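Local coordinates for protein cDNA FLJ56608, highly similar to Homo sapiens chloride channel, calcium activated, family member 1 (CLCA1), mRNA (Homo sapiens, PDB 6PYO) that may mediate calcium-activated chloride conductance and regulate mucus production by goblet cells, represented here by its calcium-binding von Willebrand factor type A domain, at residues Gly106-Leu111 with Ile133-Ala138; Val40-Trp45 with Gln63-Ser68; Ser16-Thr21 with Leu112-Asp117; Arg27-Gly32 with Lys75-Ala80; Gly90-Phe95 with Phe124-Gln129. All coordinates share one frame; numbering follows the deposited sequence.

In the fold
All five contacts lie in one von Willebrand factor A domain, a central sheet flanked by helices. Interaction 1 is in the sheet itself, pairing strands 108-113 and 133-138 by backbone bonds. Strand 108-113 runs on into interaction 3, where it gives way to the polar loop of the calcium site; there, ligand oxygens and acids replace aliphatic packing. Interactions 4 and 5 lie about 22 Å apart between centres, on opposite sides of the chain's centre. Each combines apolar packing with one polar link: a side-chain amide hydrogen bond in interaction 4, a salt bridge near the surface in interaction 5. Interaction 2, farthest from the centre, is a partly exposed meeting of loops by the edge strand.

Interaction 1: residues Gly106-Leu111 with Ile133-Ala138; sequences GSEIVL and IIHTVA
His-135 reaches back over its neighbouring strand to Glu-108, where NE2 donates to OE1 across 2.7 Å. The carboxylate oxygen sits at the ring edge, close to the imidazole plane, and accepts the N-H on its anti lone pair, turned away from OE2. Carboxylate and ring stand 76° apart. With chi1 at -49°, the imidazole lies beside its own backbone N and leans toward the other strand. Next to this pair, Ile-133 CD1 lies 3.9 Å from Glu-108 CG, the two side chains running side by side.

The main chains meet in parallel register. Ile-133 N bonds to Ser-107 O, Ile-109 N to Ile-133 O, His-135 N to Ile-109 O, Leu-111 N to His-135 O and Val-137 N to Leu-111 O. They form the paired strands of a beta-alpha-beta unit whose crossover is helix 124-130, part of the Rossmann-like sheet of the von Willebrand A domain.

On the other face, Ile-109 CG2 meets Ile-134 CG2 at 4.1 Å, branched side chains that suit an extended backbone and a helix-covered core. Thr-136 CG2 comes within 4.2 Å of Leu-111 CD2 while its hydroxyl bonds to Ser-151. In the second shell, Arg-7 forms a salt bridge with Glu-108 OE2, and Leu-157 N is hydrogen-bonded to His-135 ND1, which steadies both halves of the pair.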
# COMPACT_ATOMS: atom_id res chain seq x y z
N GLY A 106 -6.47 3.64 12.83
CA GLY A 106 -7.32 2.53 12.47
C GLY A 106 -7.54 2.32 10.99
O GLY A 106 -8.23 1.37 10.62
N SER A 107 -7.00 3.19 10.13
CA SER A 107 -6.93 2.90 8.70
C SER A 107 -5.81 1.90 8.42
O SER A 107 -4.92 1.67 9.24
CB SER A 107 -6.73 4.19 7.90
OG SER A 107 -5.40 4.68 8.03
N GLU A 108 -5.89 1.26 7.26
CA GLU A 108 -4.94 0.26 6.83
C GLU A 108 -4.18 0.68 5.56
O GLU A 108 -4.76 1.28 4.65
CB GLU A 108 -5.65 -1.05 6.59
CG GLU A 108 -6.32 -1.66 7.88
CD GLU A 108 -7.23 -2.81 7.55
OE1 GLU A 108 -6.72 -3.94 7.32
OE2 GLU A 108 -8.47 -2.59 7.46
N ILE A 109 -2.89 0.37 5.53
CA ILE A 109 -2.05 0.41 4.33
C ILE A 109 -1.70 -1.04 3.96
O ILE A 109 -1.36 -1.85 4.83
CB ILE A 109 -0.80 1.25 4.56
CG1 ILE A 109 -1.09 2.74 4.41
CG2 ILE A 109 0.28 0.82 3.60
CD1 ILE A 109 -2.14 3.26 5.31
N VAL A 110 -1.87 -1.39 2.69
CA VAL A 110 -1.35 -2.65 2.15
C VAL A 110 -0.12 -2.25 1.34
O VAL A 110 -0.24 -1.69 0.24
CB VAL A 110 -2.40 -3.40 1.32
CG1 VAL A 110 -1.80 -4.69 0.75
CG2 VAL A 110 -3.65 -3.75 2.20
N LEU A 111 1.06 -2.54 1.87
CA LEU A 111 2.35 -2.18 1.28
C LEU A 111 2.90 -3.38 0.52
O LEU A 111 3.32 -4.37 1.13
CB LEU A 111 3.33 -1.73 2.36
CG LEU A 111 4.72 -1.29 1.89
CD1 LEU A 111 4.60 -0.27 0.76
CD2 LEU A 111 5.46 -0.70 3.09
N ILE A 133 -2.48 1.01 10.34
CA ILE A 133 -2.06 -0.39 10.41
C ILE A 133 -1.37 -0.68 9.10
O ILE A 133 -2.02 -0.59 8.05
CB ILE A 133 -3.28 -1.31 10.58
CG1 ILE A 133 -4.05 -1.00 11.86
CG2 ILE A 133 -2.93 -2.79 10.55
CD1 ILE A 133 -5.60 -1.25 11.70
N ILE A 134 -0.09 -1.01 9.11
CA ILE A 134 0.63 -1.28 7.88
C ILE A 134 0.79 -2.80 7.71
O ILE A 134 1.54 -3.44 8.45
CB ILE A 134 1.98 -0.56 7.84
CG1 ILE A 134 1.80 0.95 8.00
CG2 ILE A 134 2.65 -0.80 6.51
CD1 ILE A 134 3.02 1.66 8.54
N HIS A 135 0.09 -3.37 6.73
CA HIS A 135 0.32 -4.72 6.25
C HIS A 135 1.41 -4.65 5.18
O HIS A 135 1.37 -3.77 4.31
CB HIS A 135 -0.95 -5.30 5.65
CG HIS A 135 -2.16 -5.15 6.52
ND1 HIS A 135 -2.29 -5.82 7.72
CD2 HIS A 135 -3.31 -4.46 6.35
CE1 HIS A 135 -3.46 -5.52 8.26
NE2 HIS A 135 -4.08 -4.66 7.47
N THR A 136 2.38 -5.55 5.26
CA THR A 136 3.48 -5.61 4.30
C THR A 136 3.47 -6.97 3.62
O THR A 136 3.28 -8.00 4.27
CB THR A 136 4.83 -5.33 4.99
OG1 THR A 136 5.08 -6.30 6.02
CG2 THR A 136 4.85 -3.95 5.61
N VAL A 137 3.60 -6.95 2.30
CA VAL A 137 3.85 -8.14 1.50
C VAL A 137 5.21 -7.93 0.85
O VAL A 137 5.40 -7.02 0.01
CB VAL A 137 2.75 -8.37 0.45
CG1 VAL A 137 2.92 -9.76 -0.16
CG2 VAL A 137 1.37 -8.26 1.08
N ALA A 138 6.18 -8.75 1.27
CA ALA A 138 7.53 -8.72 0.73
C ALA A 138 7.56 -9.53 -0.55
O ALA A 138 7.22 -10.72 -0.54
CB ALA A 138 8.51 -9.27 1.76

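Interaction 2: residues Val40-Trp45 with Gln63-Ser68; sequences VELGSW and QINSGS
Gln-63 lies flat against the indole of Trp-45. The two residues form an antiparallel non-hydrogen-bonded pair where the hairpin of strands 45-51 and 55-63 opens into loops, at the outer edge of the von Willebrand A sheet. Gln-63 CB sits directly over the six-membered ring, 3.7 Å from its centroid, a CH-pi contact. Its CG is anti to the backbone N (chi1 -155°) and the chain beyond is extended, which carries the amide across the same face. Amide and ring planes are only 16° apart, stacked, with NE2 lying over the nitrogen end of the indole, near NE1; the latter is bonded to Gln-6. Lys-101 makes a cation-pi contact with the same tryptophan.

A glutamine suits this place because its aliphatic part serves the ring and its amide serves the loops. NE2 donates to Gly-43 O at 3.2 Å, tilted from the carbonyl plane of Gly-43, while OE1 takes a bond from Asn-65 ND2 at 3.1 Å.

Gly-43 occupies the third position of a type II turn, Glu-41 to Ser-44, where its positive phi of 91° favours a residue without a side chain. Its N bonds to Ile-64 O, and Ile-64 N returns a bond to Ser-44 O. The side chains of Ile-64 and Val-40 cross obliquely, CG1 to CG1 at 4.0 Å, and Leu-42 CD1 lies over the backbone of Asn-65, 3.7 Å from its CA. Within the turn, Ser-44 OG donates to Glu-41 O at 2.9 Å, from the same face of that carbonyl as Ser-44 N.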
# COMPACT_ATOMS: atom_id res chain seq x y z
N VAL A 40 -11.40 -7.30 -0.59
CA VAL A 40 -11.88 -6.13 0.13
C VAL A 40 -13.41 -6.18 0.11
O VAL A 40 -14.01 -6.60 -0.89
CB VAL A 40 -11.28 -4.84 -0.44
CG1 VAL A 40 -11.86 -4.47 -1.78
CG2 VAL A 40 -11.43 -3.68 0.56
N GLU A 41 -14.03 -5.82 1.23
CA GLU A 41 -15.46 -6.01 1.46
C GLU A 41 -16.27 -4.80 1.00
O GLU A 41 -15.80 -3.65 1.01
CB GLU A 41 -15.76 -6.29 2.94
CG GLU A 41 -15.38 -5.12 3.97
CD GLU A 41 -13.94 -5.23 4.60
OE1 GLU A 41 -12.92 -5.38 3.85
OE2 GLU A 41 -13.84 -5.17 5.85
N LEU A 42 -17.52 -5.07 0.63
CA LEU A 42 -18.50 -4.05 0.30
C LEU A 42 -18.47 -2.92 1.32
O LEU A 42 -18.47 -3.16 2.53
CB LEU A 42 -19.89 -4.71 0.28
CG LEU A 42 -21.18 -3.95 0.02
CD1 LEU A 42 -21.20 -3.61 -1.49
CD2 LEU A 42 -22.40 -4.79 0.40
N GLY A 43 -18.46 -1.70 0.84
CA GLY A 43 -18.58 -0.56 1.72
C GLY A 43 -17.28 -0.00 2.21
O GLY A 43 -17.26 1.09 2.80
N SER A 44 -16.18 -0.69 1.95
CA SER A 44 -14.86 -0.16 2.28
C SER A 44 -14.48 1.02 1.39
O SER A 44 -14.80 1.05 0.19
CB SER A 44 -13.82 -1.24 2.07
OG SER A 44 -14.10 -2.33 2.90
N TRP A 45 -13.74 1.98 1.99
CA TRP A 45 -13.08 3.05 1.28
C TRP A 45 -11.68 2.59 0.92
O TRP A 45 -10.95 2.08 1.77
CB TRP A 45 -13.04 4.32 2.16
CG TRP A 45 -14.43 4.86 2.36
CD1 TRP A 45 -15.30 4.57 3.39
CD2 TRP A 45 -15.12 5.76 1.49
NE1 TRP A 45 -16.48 5.27 3.21
CE2 TRP A 45 -16.40 5.99 2.04
CE3 TRP A 45 -14.77 6.40 0.30
CZ2 TRP A 45 -17.32 6.84 1.43
CZ3 TRP A 45 -15.69 7.23 -0.30
CH2 TRP A 45 -16.95 7.44 0.26
N GLN A 63 -15.27 4.20 -2.61
CA GLN A 63 -15.97 3.20 -1.86
C GLN A 63 -16.28 2.00 -2.77
O GLN A 63 -16.59 2.16 -3.95
CB GLN A 63 -17.24 3.78 -1.27
CG GLN A 63 -17.72 3.03 -0.03
CD GLN A 63 -18.94 3.66 0.50
OE1 GLN A 63 -19.61 4.40 -0.21
NE2 GLN A 63 -19.24 3.40 1.77
N ILE A 64 -16.12 0.79 -2.23
CA ILE A 64 -16.40 -0.44 -2.97
C ILE A 64 -17.87 -0.77 -2.74
O ILE A 64 -18.23 -1.21 -1.65
CB ILE A 64 -15.51 -1.59 -2.52
CG1 ILE A 64 -14.03 -1.24 -2.63
CG2 ILE A 64 -15.86 -2.87 -3.36
CD1 ILE A 64 -13.66 -0.69 -3.94
N ASN A 65 -18.71 -0.54 -3.75
CA ASN A 65 -20.12 -0.89 -3.69
C ASN A 65 -20.57 -1.72 -4.87
O ASN A 65 -21.70 -2.22 -4.86
CB ASN A 65 -20.98 0.36 -3.61
CG ASN A 65 -20.80 1.08 -2.32
OD1 ASN A 65 -21.12 0.56 -1.24
ND2 ASN A 65 -20.28 2.30 -2.40
N SER A 66 -19.73 -1.87 -5.88
CA SER A 66 -20.07 -2.46 -7.16
C SER A 66 -18.79 -3.08 -7.71
O SER A 66 -17.68 -2.66 -7.36
CB SER A 66 -20.61 -1.39 -8.15
OG SER A 66 -19.54 -0.69 -8.75
N GLY A 67 -18.97 -4.06 -8.58
CA GLY A 67 -17.83 -4.66 -9.25
C GLY A 67 -17.10 -3.71 -10.17
O GLY A 67 -15.90 -3.88 -10.42
N SER A 68 -17.81 -2.69 -10.68
CA SER A 68 -17.14 -1.66 -11.45
C SER A 68 -16.11 -0.93 -10.61
O SER A 68 -15.05 -0.58 -11.11
CB SER A 68 -18.14 -0.67 -12.05
OG SER A 68 -19.07 -1.39 -12.83

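Interaction 3: residues Ser16-Thr21 with Leu112-Asp117; sequences SGSMAT and LTDGED. With CA (calcium ion), chain C.
Ser-18 OG is held from two sides: it binds the calcium ion at 2.1 Å and donates to Asp-114 OD2 at 2.6 Å. The acceptor is the syn lone pair of OD2, on the side of OD1. With chi1 at 53°, the serine oxygen lies between its backbone N and carbonyl carbon, facing the metal. Ser-16 OG binds the same ion at 2.3 Å, two waters stand at 2.4 Å, and Thr-85 completes the modelled ligands. Small hydroxyl side chains suit ligands spaced two residues apart where the loop enters a 3-10 turn.

Asp-114 stays in the second shell, its OD1 4.0 Å from the calcium ion. An Asx turn fixes this carboxylate, Glu-116 N donating to OD1, while Arg-24 bridges to OD2 and also to Glu-116 OE2. Glu-116 O accepts a bond from one of the metal-bound waters. Beneath, the bent chain of Met-19 brings SD to 3.5 Å from Asp-114 N, a buried amide without a hydrogen-bond partner in the model.

Asp-14, ending strand 8-14 and hydrogen-bonded to Ser-16 OG, two serines from the following loop, a directly bound threonine and an indirectly linked aspartate make up the metal-ion-dependent adhesion site (MIDAS) with its DxSxS sequence.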
# COMPACT_ATOMS: atom_id res chain seq x y z
N SER A 16 9.11 0.52 -8.50
CA SER A 16 10.48 0.95 -8.72
C SER A 16 11.21 -0.04 -9.62
O SER A 16 10.73 -1.14 -9.89
CB SER A 16 11.20 1.12 -7.39
OG SER A 16 11.35 -0.11 -6.69
N GLY A 17 12.43 0.34 -10.05
CA GLY A 17 13.15 -0.48 -11.02
C GLY A 17 13.47 -1.87 -10.52
O GLY A 17 13.47 -2.83 -11.30
N SER A 18 13.80 -2.01 -9.23
CA SER A 18 14.08 -3.34 -8.68
C SER A 18 12.91 -4.28 -8.90
O SER A 18 13.11 -5.50 -8.97
CB SER A 18 14.40 -3.29 -7.19
OG SER A 18 13.41 -2.61 -6.42
N MET A 19 11.69 -3.75 -8.95
CA MET A 19 10.52 -4.60 -9.12
C MET A 19 10.48 -5.25 -10.49
O MET A 19 9.70 -6.18 -10.69
CB MET A 19 9.26 -3.76 -8.88
CG MET A 19 9.12 -3.33 -7.42
SD MET A 19 8.84 -4.73 -6.29
CE MET A 19 7.13 -5.05 -6.70
N ALA A 20 11.32 -4.79 -11.43
CA ALA A 20 11.42 -5.45 -12.73
C ALA A 20 12.10 -6.81 -12.61
O ALA A 20 11.97 -7.63 -13.52
CB ALA A 20 12.17 -4.57 -13.73
N THR A 21 12.80 -7.07 -11.51
CA THR A 21 13.49 -8.34 -11.34
C THR A 21 12.50 -9.49 -11.26
O THR A 21 11.47 -9.39 -10.60
CB THR A 21 14.32 -8.35 -10.06
OG1 THR A 21 15.23 -7.26 -10.05
CG2 THR A 21 15.11 -9.65 -9.92
N LEU A 112 2.88 -3.30 -0.81
CA LEU A 112 3.37 -4.39 -1.64
C LEU A 112 4.73 -3.92 -2.20
O LEU A 112 4.80 -2.94 -2.97
CB LEU A 112 2.37 -4.74 -2.75
CG LEU A 112 0.93 -5.13 -2.30
CD1 LEU A 112 0.03 -5.54 -3.44
CD2 LEU A 112 0.95 -6.24 -1.29
N THR A 113 5.80 -4.58 -1.77
CA THR A 113 7.13 -4.09 -2.17
C THR A 113 8.13 -5.21 -2.07
O THR A 113 7.94 -6.17 -1.31
CB THR A 113 7.59 -2.93 -1.28
OG1 THR A 113 8.91 -2.49 -1.62
CG2 THR A 113 7.62 -3.41 0.19
N ASP A 114 9.26 -5.06 -2.82
CA ASP A 114 10.39 -5.96 -2.58
C ASP A 114 11.18 -5.56 -1.33
O ASP A 114 12.04 -6.33 -0.88
CB ASP A 114 11.33 -6.07 -3.81
CG ASP A 114 11.96 -4.76 -4.25
OD1 ASP A 114 12.18 -3.82 -3.46
OD2 ASP A 114 12.25 -4.69 -5.45
N GLY A 115 10.92 -4.39 -0.76
CA GLY A 115 11.54 -4.00 0.48
C GLY A 115 12.98 -3.54 0.39
O GLY A 115 13.60 -3.30 1.43
N GLU A 116 13.52 -3.36 -0.81
CA GLU A 116 14.92 -2.98 -1.01
C GLU A 116 15.04 -1.47 -0.89
O GLU A 116 15.20 -0.74 -1.87
CB GLU A 116 15.40 -3.51 -2.35
CG GLU A 116 15.40 -5.00 -2.34
CD GLU A 116 15.67 -5.62 -3.68
OE1 GLU A 116 15.93 -4.86 -4.62
OE2 GLU A 116 15.63 -6.88 -3.77
N ASP A 117 14.97 -1.00 0.36
CA ASP A 117 14.95 0.42 0.70
C ASP A 117 15.54 0.56 2.09
O ASP A 117 15.02 -0.04 3.04
CB ASP A 117 13.53 0.96 0.66
CG ASP A 117 13.45 2.44 0.97
OD1 ASP A 117 14.48 3.09 1.30
OD2 ASP A 117 12.32 2.96 0.86
CA CA C . 13.33 -0.66 -5.56
O HOH W 1 15.43 -0.94 -4.43
O HOH W 2 11.88 -1.50 -3.89

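Interaction 4: residues Arg27-Gly32 with Lys75-Ala80; sequences RLNQAG and KRLPAA
Leu-77 points its side chain from the loop after helix 67-74 at helix 24-39, and CB and both methyl groups meet it. CB lies 3.3 Å from Asn-29 OD1, the two side chains sliding past each other in opposite directions. CG stands beside the backbone N (chi1 -65°), which aims both methyl groups at the helix. CD1 meets backbone, lying 3.7 Å from Asn-29 O and 3.9 Å from Gly-32 C. CD2 rests 4.2 Å from Gly-32 CA, and glycine suits that place because a CB would clash with this methyl.

Asn-29 carries the polar part of the contact. Its ND2 donates to Pro-78 O across 3.2 Å, with the carbonyl oxygen in the plane of the amide and the N-H arriving almost end-on to the C=O. A leucine in its place would probably leave the carbonyl of Pro-78 without this donor and let the loop shift against the helix. Pro-78, whose ring nitrogen has no hydrogen to offer, turns its carbons inward instead: CD lies 3.8 Å from Leu-28 CD2, the two side chains crossing at about a right angle.

Leu-13, on strand 8-14, touches Leu-28, Leu-77 and Pro-78, so the helix and loop meet above the central sheet of the von Willebrand A domain. The joint is mostly carbon packed against helix backbone and the Asn-29 amide, with one hydrogen bond across the segments that sets the loop's position along the helix.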
# COMPACT_ATOMS: atom_id res chain seq x y z
N ARG A 27 3.77 -10.58 -9.47
CA ARG A 27 3.25 -11.00 -8.18
C ARG A 27 2.55 -9.85 -7.47
O ARG A 27 1.50 -10.05 -6.83
CB ARG A 27 4.37 -11.57 -7.32
CG ARG A 27 4.67 -13.02 -7.65
CD ARG A 27 5.89 -13.55 -6.88
NE ARG A 27 7.12 -13.42 -7.67
CZ ARG A 27 8.24 -12.88 -7.22
NH1 ARG A 27 8.32 -12.44 -5.97
NH2 ARG A 27 9.31 -12.79 -8.02
N LEU A 28 3.09 -8.64 -7.57
CA LEU A 28 2.40 -7.49 -7.02
C LEU A 28 1.03 -7.35 -7.66
O LEU A 28 0.03 -7.17 -6.96
CB LEU A 28 3.21 -6.21 -7.19
CG LEU A 28 2.55 -4.92 -6.70
CD1 LEU A 28 3.61 -3.94 -6.22
CD2 LEU A 28 1.72 -4.27 -7.81
N ASN A 29 0.96 -7.46 -8.98
CA ASN A 29 -0.32 -7.31 -9.67
C ASN A 29 -1.29 -8.41 -9.29
O ASN A 29 -2.48 -8.16 -9.13
CB ASN A 29 -0.12 -7.28 -11.18
CG ASN A 29 0.39 -5.95 -11.67
OD1 ASN A 29 0.12 -4.91 -11.07
ND2 ASN A 29 1.17 -5.98 -12.73
N GLN A 30 -0.79 -9.65 -9.14
CA GLN A 30 -1.63 -10.76 -8.70
C GLN A 30 -2.21 -10.49 -7.32
O GLN A 30 -3.42 -10.66 -7.09
CB GLN A 30 -0.80 -12.04 -8.64
CG GLN A 30 -0.84 -12.92 -9.86
CD GLN A 30 -0.04 -14.21 -9.65
OE1 GLN A 30 1.17 -14.24 -9.89
NE2 GLN A 30 -0.72 -15.26 -9.20
N ALA A 31 -1.36 -10.08 -6.37
CA ALA A 31 -1.82 -9.80 -5.02
C ALA A 31 -2.81 -8.64 -5.01
O ALA A 31 -3.85 -8.71 -4.32
CB ALA A 31 -0.63 -9.49 -4.11
N GLY A 32 -2.50 -7.56 -5.74
CA GLY A 32 -3.41 -6.44 -5.85
C GLY A 32 -4.74 -6.81 -6.48
O GLY A 32 -5.80 -6.36 -6.03
N LYS A 75 -7.64 -1.85 -12.76
CA LYS A 75 -7.04 -1.37 -14.01
C LYS A 75 -5.90 -0.39 -13.77
O LYS A 75 -5.12 -0.13 -14.69
CB LYS A 75 -8.13 -0.75 -14.90
CG LYS A 75 -9.01 -1.83 -15.59
CD LYS A 75 -10.29 -1.27 -16.22
CE LYS A 75 -11.07 -2.38 -16.95
NZ LYS A 75 -12.49 -2.01 -17.25
N ARG A 76 -5.75 0.14 -12.55
CA ARG A 76 -4.68 1.09 -12.26
C ARG A 76 -3.48 0.45 -11.59
O ARG A 76 -2.59 1.19 -11.12
CB ARG A 76 -5.20 2.23 -11.39
CG ARG A 76 -6.40 2.85 -11.99
CD ARG A 76 -6.90 4.10 -11.30
NE ARG A 76 -8.08 4.57 -12.04
CZ ARG A 76 -8.89 5.55 -11.66
NH1 ARG A 76 -8.67 6.21 -10.54
NH2 ARG A 76 -9.93 5.86 -12.41
N LEU A 77 -3.43 -0.87 -11.49
CA LEU A 77 -2.25 -1.51 -10.96
C LEU A 77 -1.08 -1.26 -11.91
O LEU A 77 -1.29 -1.18 -13.12
CB LEU A 77 -2.51 -3.02 -10.78
CG LEU A 77 -3.58 -3.41 -9.73
CD1 LEU A 77 -3.95 -4.89 -9.84
CD2 LEU A 77 -3.10 -3.09 -8.32
N PRO A 78 0.14 -1.11 -11.39
CA PRO A 78 1.26 -0.67 -12.25
C PRO A 78 1.57 -1.65 -13.37
O PRO A 78 1.76 -2.84 -13.14
CB PRO A 78 2.45 -0.54 -11.30
CG PRO A 78 1.94 -0.87 -9.90
CD PRO A 78 0.54 -1.42 -10.02
N ALA A 79 1.67 -1.13 -14.58
CA ALA A 79 2.06 -1.95 -15.72
C ALA A 79 3.57 -2.14 -15.84
O ALA A 79 4.03 -3.14 -16.42
CB ALA A 79 1.52 -1.31 -17.00
N ALA A 80 4.37 -1.24 -15.27
CA ALA A 80 5.81 -1.31 -15.52
C ALA A 80 6.59 -0.81 -14.32
O ALA A 80 6.11 -0.01 -13.51
CB ALA A 80 6.18 -0.50 -16.77

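Interaction 5: residues Gly90-Phe95 with Phe124-Gln129; sequences GLRSAF and FNEVKQ
Arg-92 and Glu-126 join the two helices with a side-on salt bridge. NH2 donates to OE1 at 3.0 Å, in the guanidinium plane and on the syn lone pair of that oxygen, while NE donates to OE2, also at 3.0 Å but tilted from the plane. A further bond from NE to OE1 is weak. The two flat groups are 19° from coplanar although the side chains cross at about a right angle. Both chains are long enough to meet well out from their helices: Arg-92 is extended from CG to NE, and its CG also passes 3.3 Å from Glu-126 OE2. With an alanine in place of Glu-126, the guanidinium would probably lose its carboxylate mate and be set free to turn toward solvent.

Below the charges the contact becomes apolar. Val-127 CG2 lies at the edge of the Phe-95 ring, 4.0 Å from CZ, and 4.1 Å from Leu-91 CD1. Within its helix Phe-95 lays one ring face against Leu-91 O, 3.4 Å from the ring plane and offset toward the rim. The compact valine suits a place shared by a leucine and an aromatic edge.

The axes of segments 90-95 and 124-129 approach to 10.8 Å at 30°, running in roughly the same direction. Cys-123, disulfide-linked to Cys-88, touches Arg-92, and Leu-91 also meets Leu-150 of helix 145-152. Beneath both helices lies the von Willebrand A sheet, with Ile-109 of strand 108-113 under Leu-91 and Phe-95, and Ile-134 of strand 133-138 against Val-127.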
# COMPACT_ATOMS: atom_id res chain seq x y z
N GLY A 90 5.72 6.82 -0.50
CA GLY A 90 4.46 6.16 -0.75
C GLY A 90 3.56 6.17 0.47
O GLY A 90 2.36 6.41 0.35
N LEU A 91 4.13 5.97 1.67
CA LEU A 91 3.31 5.98 2.88
C LEU A 91 2.80 7.39 3.20
O LEU A 91 1.62 7.57 3.53
CB LEU A 91 4.10 5.40 4.05
CG LEU A 91 4.55 3.96 3.92
CD1 LEU A 91 5.42 3.54 5.10
CD2 LEU A 91 3.36 3.01 3.75
N ARG A 92 3.66 8.40 3.10
CA ARG A 92 3.20 9.77 3.30
C ARG A 92 2.06 10.11 2.35
O ARG A 92 1.06 10.73 2.75
CB ARG A 92 4.36 10.76 3.12
CG ARG A 92 5.29 10.93 4.32
CD ARG A 92 6.68 11.48 3.92
NE ARG A 92 7.66 11.16 4.95
CZ ARG A 92 8.97 11.03 4.75
NH1 ARG A 92 9.48 11.19 3.54
NH2 ARG A 92 9.75 10.71 5.77
N SER A 93 2.21 9.73 1.08
CA SER A 93 1.12 9.98 0.13
C SER A 93 -0.16 9.23 0.52
O SER A 93 -1.26 9.77 0.40
CB SER A 93 1.58 9.59 -1.26
OG SER A 93 0.53 9.71 -2.18
N ALA A 94 -0.04 7.99 0.98
CA ALA A 94 -1.22 7.27 1.45
C ALA A 94 -1.91 8.03 2.58
O ALA A 94 -3.15 8.17 2.60
CB ALA A 94 -0.81 5.86 1.88
N PHE A 95 -1.13 8.52 3.54
CA PHE A 95 -1.71 9.27 4.66
C PHE A 95 -2.44 10.51 4.16
O PHE A 95 -3.53 10.83 4.65
CB PHE A 95 -0.63 9.66 5.68
CG PHE A 95 0.02 8.48 6.36
CD1 PHE A 95 -0.57 7.24 6.34
CD2 PHE A 95 1.25 8.63 7.01
CE1 PHE A 95 0.04 6.14 6.97
CE2 PHE A 95 1.85 7.55 7.62
CZ PHE A 95 1.24 6.30 7.60
N PHE A 124 9.30 6.41 10.40
CA PHE A 124 8.84 5.74 11.62
C PHE A 124 7.96 6.64 12.48
O PHE A 124 6.80 6.31 12.79
CB PHE A 124 10.07 5.26 12.39
CG PHE A 124 10.59 3.93 11.94
CD1 PHE A 124 9.95 3.20 10.95
CD2 PHE A 124 11.73 3.39 12.52
CE1 PHE A 124 10.42 1.96 10.56
CE2 PHE A 124 12.20 2.16 12.12
CZ PHE A 124 11.55 1.44 11.14
N ASN A 125 8.48 7.80 12.86
CA ASN A 125 7.71 8.75 13.66
C ASN A 125 6.33 9.00 13.04
O ASN A 125 5.30 8.78 13.68
CB ASN A 125 8.49 10.07 13.80
CG ASN A 125 7.76 11.09 14.66
OD1 ASN A 125 7.54 10.88 15.86
ND2 ASN A 125 7.37 12.21 14.04
N GLU A 126 6.31 9.46 11.79
CA GLU A 126 5.04 9.78 11.14
C GLU A 126 4.11 8.57 11.16
O GLU A 126 2.90 8.70 11.41
CB GLU A 126 5.28 10.24 9.70
CG GLU A 126 6.03 11.52 9.54
CD GLU A 126 6.69 11.63 8.17
OE1 GLU A 126 7.81 11.11 7.99
OE2 GLU A 126 6.07 12.22 7.26
N VAL A 127 4.69 7.39 10.92
CA VAL A 127 3.90 6.17 10.90
C VAL A 127 3.32 5.90 12.28
O VAL A 127 2.11 5.66 12.42
CB VAL A 127 4.77 5.00 10.40
CG1 VAL A 127 4.22 3.69 10.88
CG2 VAL A 127 4.86 5.06 8.87
N LYS A 128 4.17 5.97 13.31
CA LYS A 128 3.66 5.78 14.66
C LYS A 128 2.58 6.81 14.94
O LYS A 128 1.52 6.47 15.47
CB LYS A 128 4.80 5.86 15.70
CG LYS A 128 5.65 4.58 15.83
CD LYS A 128 6.92 4.77 16.71
CE LYS A 128 8.02 5.62 16.02
NZ LYS A 128 9.42 5.50 16.59
N GLN A 129 2.79 8.05 14.49
CA GLN A 129 1.82 9.09 14.81
C GLN A 129 0.51 8.84 14.09
O GLN A 129 -0.56 9.27 14.56
CB GLN A 129 2.34 10.47 14.43
CG GLN A 129 2.36 11.46 15.57
CD GLN A 129 3.52 11.24 16.51
OE1 GLN A 129 3.35 10.76 17.63
NE2 GLN A 129 4.72 11.61 16.06